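Local coordinates for protein endopolygalacturonase (Chondrostereum purpureum, PDB 1K5C) that probably hydrolyses the alpha-1,4-linked galacturonosyl chains of pectin at internal bonds, as a beta-helical endopolygalacturonase of glycoside hydrolase family 28, at residues G193-S198 and S221-R226; N216-S221 and S249-Y254. All blocks are in the same frame, centred on the assembly; numbering follows the deposited sequence. Where two conformers were deposited one is given.

Interaction 1. Residues G193-S198 and S221-R226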
loop_
_atom_site.group_PDB
_atom_site.type_symbol
_atom_site.label_atom_id
_atom_site.label_comp_id
_atom_site.label_asym_id
_atom_site.label_seq_id
_atom_site.Cartn_x
_atom_site.Cartn_y
_atom_site.Cartn_z
ATOM N N GLY A 193 2.661 -4.425 12.068
ATOM C CA GLY A 193 1.984 -3.413 12.856
ATOM C C GLY A 193 0.673 -2.920 12.296
ATOM O O GLY A 193 -0.176 -2.398 13.069
ATOM N N GLY A 194 0.498 -3.001 11.004
ATOM C CA GLY A 194 -0.631 -2.367 10.306
ATOM C C GLY A 194 -1.775 -3.310 10.063
ATOM O O GLY A 194 -2.147 -4.120 10.935
ATOM N N HIS A 195 -2.422 -3.108 8.901
ATOM C CA HIS A 195 -3.657 -3.789 8.538
ATOM C C HIS A 195 -3.482 -4.812 7.414
ATOM O O HIS A 195 -4.487 -5.271 6.856
ATOM C CB HIS A 195 -4.754 -2.776 8.175
ATOM C CG HIS A 195 -5.140 -1.908 9.353
ATOM N ND1 HIS A 195 -6.165 -0.955 9.168
ATOM C CD2 HIS A 195 -4.717 -1.830 10.622
ATOM C CE1 HIS A 195 -6.312 -0.342 10.341
ATOM N NE2 HIS A 195 -5.471 -0.845 11.235
ATOM N N GLY A 196 -2.226 -5.208 7.134
ATOM C CA GLY A 196 -2.056 -6.279 6.166
ATOM C C GLY A 196 -2.070 -5.769 4.732
ATOM O O GLY A 196 -1.864 -4.596 4.424
ATOM N N ILE A 197 -2.244 -6.731 3.821
ATOM C CA ILE A 197 -2.113 -6.489 2.382
ATOM C C ILE A 197 -3.495 -6.358 1.798
ATOM O O ILE A 197 -4.270 -7.336 1.811
ATOM C CB ILE A 197 -1.356 -7.658 1.718
ATOM C CG1 ILE A 197 0.068 -7.747 2.316
ATOM C CG2 ILE A 197 -1.321 -7.500 0.200
ATOM C CD1 ILE A 197 0.842 -8.991 1.892
ATOM N N SER A 198 -3.836 -5.165 1.268
ATOM C CA SER A 198 -5.194 -4.862 0.873
ATOM C C SER A 198 -5.319 -4.539 -0.606
ATOM O O SER A 198 -4.507 -3.853 -1.222
ATOM C CB SER A 198 -5.717 -3.686 1.671
ATOM O OG SER A 198 -5.984 -4.135 2.981
ATOM N N SER A 221 -0.376 -7.795 12.885
ATOM C CA SER A 221 -1.261 -6.948 12.056
ATOM C C SER A 221 -2.683 -7.257 12.365
ATOM O O SER A 221 -3.047 -8.321 12.876
ATOM C CB SER A 221 -0.956 -7.148 10.555
ATOM O OG SER A 221 0.375 -6.683 10.232
ATOM N N MET A 222 -3.593 -6.335 11.950
ATOM C CA MET A 222 -5.008 -6.510 12.256
ATOM C C MET A 222 -5.672 -7.502 11.296
ATOM O O MET A 222 -6.652 -8.174 11.683
ATOM C CB MET A 222 -5.705 -5.156 12.197
ATOM C CG MET A 222 -7.135 -5.100 12.584
ATOM S SD MET A 222 -7.701 -3.400 12.798
ATOM C CE MET A 222 -6.364 -2.856 13.727
ATOM N N TYR A 223 -5.161 -7.557 10.058
ATOM C CA TYR A 223 -5.679 -8.473 9.049
ATOM C C TYR A 223 -4.474 -9.045 8.321
ATOM O O TYR A 223 -3.417 -8.419 8.285
ATOM C CB TYR A 223 -6.559 -7.770 7.974
ATOM C CG TYR A 223 -7.609 -6.833 8.553
ATOM C CD1 TYR A 223 -8.913 -7.204 8.756
ATOM C CD2 TYR A 223 -7.286 -5.528 8.871
ATOM C CE1 TYR A 223 -9.850 -6.286 9.291
ATOM C CE2 TYR A 223 -8.174 -4.625 9.406
ATOM C CZ TYR A 223 -9.466 -5.033 9.620
ATOM O OH TYR A 223 -10.396 -4.137 10.106
ATOM N N GLY A 224 -4.659 -10.234 7.741
ATOM C CA GLY A 224 -3.623 -10.784 6.891
ATOM C C GLY A 224 -3.725 -10.224 5.446
ATOM O O GLY A 224 -2.881 -9.450 5.011
ATOM N N VAL A 225 -4.782 -10.666 4.758
ATOM C CA VAL A 225 -5.110 -10.110 3.452
ATOM C C VAL A 225 -6.566 -9.669 3.472
ATOM O O VAL A 225 -7.441 -10.313 4.088
ATOM C CB VAL A 225 -4.748 -11.027 2.246
ATOM C CG1 VAL A 225 -3.252 -11.392 2.250
ATOM C CG2 VAL A 225 -5.591 -12.270 2.316
ATOM N N ARG A 226 -6.835 -8.586 2.743
ATOM C CA ARG A 226 -8.171 -8.079 2.591
ATOM C C ARG A 226 -8.468 -7.674 1.166
ATOM O O ARG A 226 -7.609 -7.120 0.479
ATOM C CB ARG A 226 -8.431 -6.783 3.378
ATOM C CG ARG A 226 -8.764 -7.079 4.836
ATOM C CD ARG A 226 -8.963 -5.612 5.351
ATOM N NE ARG A 226 -10.283 -5.000 5.492
ATOM C CZ ARG A 226 -10.549 -3.925 6.240
ATOM N NH1 ARG A 226 -9.564 -3.325 6.864
ATOM N NH2 ARG A 226 -11.773 -3.426 6.337
HETATM O O HOH W 1 0.372 -4.881 8.107
HETATM O O HOH W 2 -5.312 -8.268 -0.674
#
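His-195 and Met-222 meet because the histidine's CG stands anti to its carbonyl carbon (chi1 -64°) while the methionine extends and then bends at its last torsion (chi3 -46°), bringing the thioether over the imidazole. Met-222 SD lies 4.1 Å from the centroid of the His-195 ring, and Met-222 CE reaches to 3.3 Å from His-195 NE2. Tyr-223 turns its CE2 edge toward the face of the imidazole in an offset edge-to-face pair, planes at 73°. With an alanine here instead of His-195, the methionine sulfur and the tyrosine edge would probably lose the ring they pack against. In the backbone, Met-222 N bonds to Gly-194 O at 2.8 Å, and the parallel strands then pair through Ile-197 N to Gly-224 O and Arg-226 N to Ile-197 O. Gly-196 suits its place because a CB would clash with the carbonyls of Tyr-223 and Gly-224. A water links Gly-196 N to Ser-221 OG, whose hydroxyl also bonds to Thr-219 O. His-195, probably an active-site residue, and Arg-226 both bind galacturonate; an imidazole and a guanidinium lying near each other are consistent with a pocket made for an anionic sugar.

Interaction 2. Residues N216-S221 and S249-Y254; sequences NTVTRS and SGIAKY
Ser-249 begins the pairing with Val-218: its N donates to Val-218 O at 2.9 Å. With chi1 at 61°, Ser-249 OG sits between its own backbone N and carbonyl carbon, where it touches Thr-219 CG2 and shares a water with Val-218 O. These small hydroxylated side chains suit a partly exposed position: Thr-219 supplies the methyl, and Ser-249 the hydroxyl that holds the water. Ser-249 O then takes a weak bond from Arg-220 N and a CA-H...O contact from Thr-219.

At Gly-250 the backbone has positive phi, and a CB would press on Arg-220 N, so the missing side chain lets the strands stay close. Gly-250 O accepts from Ser-221 N at 3.2 Å. Ile-251 follows, its CD1 lying 3.9 Å from Ser-221 CB and 4.2 Å from Val-218 CG1; a branched apolar residue fits this buried side. Ala-252 N closes the series with a bond of 2.9 Å to Ser-221 O as the chain turns its corner, and its small methyl suits an exposed bend.

The contact joins strands 207-221 and 247-251, parallel neighbours on successive turns of the right-handed beta-helix typical of this family. Strand 190-192 flanks the first through Cys-191 and Ser-192, Val-218 reaches inward to Ile-197 of strand 197-202, and Arg-220 forms a salt bridge with Asp-144.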
loop_
_atom_site.group_PDB
_atom_site.type_symbol
_atom_site.label_atom_id
_atom_site.label_comp_id
_atom_site.label_asym_id
_atom_site.label_seq_id
_atom_site.Cartn_x
_atom_site.Cartn_y
_atom_site.Cartn_z
ATOM N N ASN A 216 5.300 -12.646 0.461
ATOM C CA ASN A 216 5.369 -11.639 1.510
ATOM C C ASN A 216 5.239 -12.244 2.892
ATOM O O ASN A 216 4.662 -13.307 3.092
ATOM C CB ASN A 216 4.196 -10.616 1.293
ATOM C CG ASN A 216 4.247 -10.030 -0.085
ATOM O OD1 ASN A 216 3.361 -10.437 -0.965
ATOM N ND2 ASN A 216 5.127 -9.172 -0.374
ATOM N N THR A 217 5.768 -11.494 3.872
ATOM C CA THR A 217 5.590 -11.837 5.272
ATOM C C THR A 217 4.799 -10.733 5.959
ATOM O O THR A 217 5.106 -9.531 5.773
ATOM C CB THR A 217 6.979 -11.994 5.947
ATOM O OG1 THR A 217 7.688 -13.061 5.335
ATOM C CG2 THR A 217 6.905 -12.312 7.418
ATOM N N VAL A 218 3.767 -11.108 6.711
ATOM C CA VAL A 218 2.948 -10.180 7.450
ATOM C C VAL A 218 2.951 -10.641 8.905
ATOM O O VAL A 218 2.646 -11.835 9.160
ATOM C CB VAL A 218 1.511 -10.137 6.916
ATOM C CG1 VAL A 218 0.643 -9.180 7.740
ATOM C CG2 VAL A 218 1.478 -9.779 5.415
ATOM N N THR A 219 3.267 -9.747 9.838
ATOM C CA THR A 219 3.249 -10.084 11.270
ATOM C C THR A 219 2.546 -8.972 12.033
ATOM O O THR A 219 2.463 -7.815 11.590
ATOM C CB THR A 219 4.686 -10.268 11.792
ATOM O OG1 THR A 219 5.435 -9.061 11.538
ATOM C CG2 THR A 219 5.379 -11.467 11.160
ATOM N N ARG A 220 2.065 -9.337 13.237
ATOM C CA ARG A 220 1.562 -8.358 14.210
ATOM C C ARG A 220 0.670 -7.290 13.530
ATOM O O ARG A 220 0.935 -6.101 13.600
ATOM C CB ARG A 220 2.740 -7.756 14.976
ATOM C CG ARG A 220 2.343 -7.126 16.299
ATOM C CD ARG A 220 3.537 -6.532 17.043
ATOM N NE ARG A 220 4.099 -5.429 16.326
ATOM C CZ ARG A 220 3.636 -4.161 16.381
ATOM N NH1 ARG A 220 2.598 -3.772 17.144
ATOM N NH2 ARG A 220 4.222 -3.262 15.665
ATOM N N SER A 221 -0.376 -7.795 12.885
ATOM C CA SER A 221 -1.261 -6.948 12.056
ATOM C C SER A 221 -2.683 -7.257 12.365
ATOM O O SER A 221 -3.047 -8.321 12.876
ATOM C CB SER A 221 -0.956 -7.148 10.555
ATOM O OG SER A 221 0.375 -6.683 10.232
ATOM N N SER A 249 1.283 -14.140 10.320
ATOM C CA SER A 249 1.075 -14.580 11.698
ATOM C C SER A 249 0.765 -13.361 12.573
ATOM O O SER A 249 0.956 -12.199 12.192
ATOM C CB SER A 249 2.285 -15.364 12.199
ATOM O OG SER A 249 3.454 -14.572 12.180
ATOM N N GLY A 250 0.293 -13.635 13.781
ATOM C CA GLY A 250 0.057 -12.571 14.738
ATOM C C GLY A 250 -1.118 -11.686 14.315
ATOM O O GLY A 250 -1.040 -10.473 14.516
ATOM N N ILE A 251 -2.169 -12.266 13.745
ATOM C CA ILE A 251 -3.285 -11.481 13.190
ATOM C C ILE A 251 -4.392 -11.350 14.218
ATOM O O ILE A 251 -4.915 -12.320 14.784
ATOM C CB ILE A 251 -3.798 -12.151 11.916
ATOM C CG1 ILE A 251 -2.707 -12.270 10.847
ATOM C CG2 ILE A 251 -5.013 -11.374 11.416
ATOM C CD1 ILE A 251 -1.964 -10.943 10.551
ATOM N N ALA A 252 -4.814 -10.078 14.438
ATOM C CA ALA A 252 -5.745 -9.788 15.522
ATOM C C ALA A 252 -7.199 -9.934 15.162
ATOM O O ALA A 252 -8.016 -10.315 16.048
ATOM C CB ALA A 252 -5.517 -8.364 16.065
ATOM N N LYS A 253 -7.614 -9.639 13.944
ATOM C CA LYS A 253 -9.027 -9.546 13.612
ATOM C C LYS A 253 -9.443 -10.580 12.573
ATOM O O LYS A 253 -10.329 -11.428 12.886
ATOM C CB LYS A 253 -9.499 -8.146 13.167
ATOM C CG LYS A 253 -10.992 -8.011 13.423
ATOM C CD LYS A 253 -11.512 -6.611 13.078
ATOM C CE LYS A 253 -13.016 -6.527 13.392
ATOM N NZ LYS A 253 -13.552 -5.183 13.129
ATOM N N TYR A 254 -8.913 -10.548 11.344
ATOM C CA TYR A 254 -9.246 -11.546 10.332
ATOM C C TYR A 254 -8.001 -11.997 9.586
ATOM O O TYR A 254 -7.256 -11.162 9.059
ATOM C CB TYR A 254 -10.194 -11.024 9.249
ATOM C CG TYR A 254 -11.605 -10.721 9.690
ATOM C CD1 TYR A 254 -12.582 -11.730 9.564
ATOM C CD2 TYR A 254 -11.991 -9.491 10.152
ATOM C CE1 TYR A 254 -13.910 -11.486 9.954
ATOM C CE2 TYR A 254 -13.343 -9.232 10.514
ATOM C CZ TYR A 254 -14.256 -10.267 10.387
ATOM O OH TYR A 254 -15.588 -10.016 10.755
HETATM O O HOH W 3 4.513 -14.515 9.616
#

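Interactions 1 and 2 have centres about 6 Å apart and share Ser-221, whose backbone bonds to the following turn of the beta-helix while its side chain packs on the preceding one. Along the chain their segments alternate: 193-198, then 216-221 running straight into 221-226, then 249-254. Interaction 2 lies where strand 207-221 ends beside strand 247-251, and interaction 1 where the chain has rounded the corner to strands 197-202 and 223-230 of another face. Probable hydrogen bonds from Lys-253 N to Met-222 O and from Gly-224 N to Tyr-254 O carry the stacking onward to strand 254-259. Three successive turns are thus kept in step beside the galacturonate-binding residues His-195 and Arg-226.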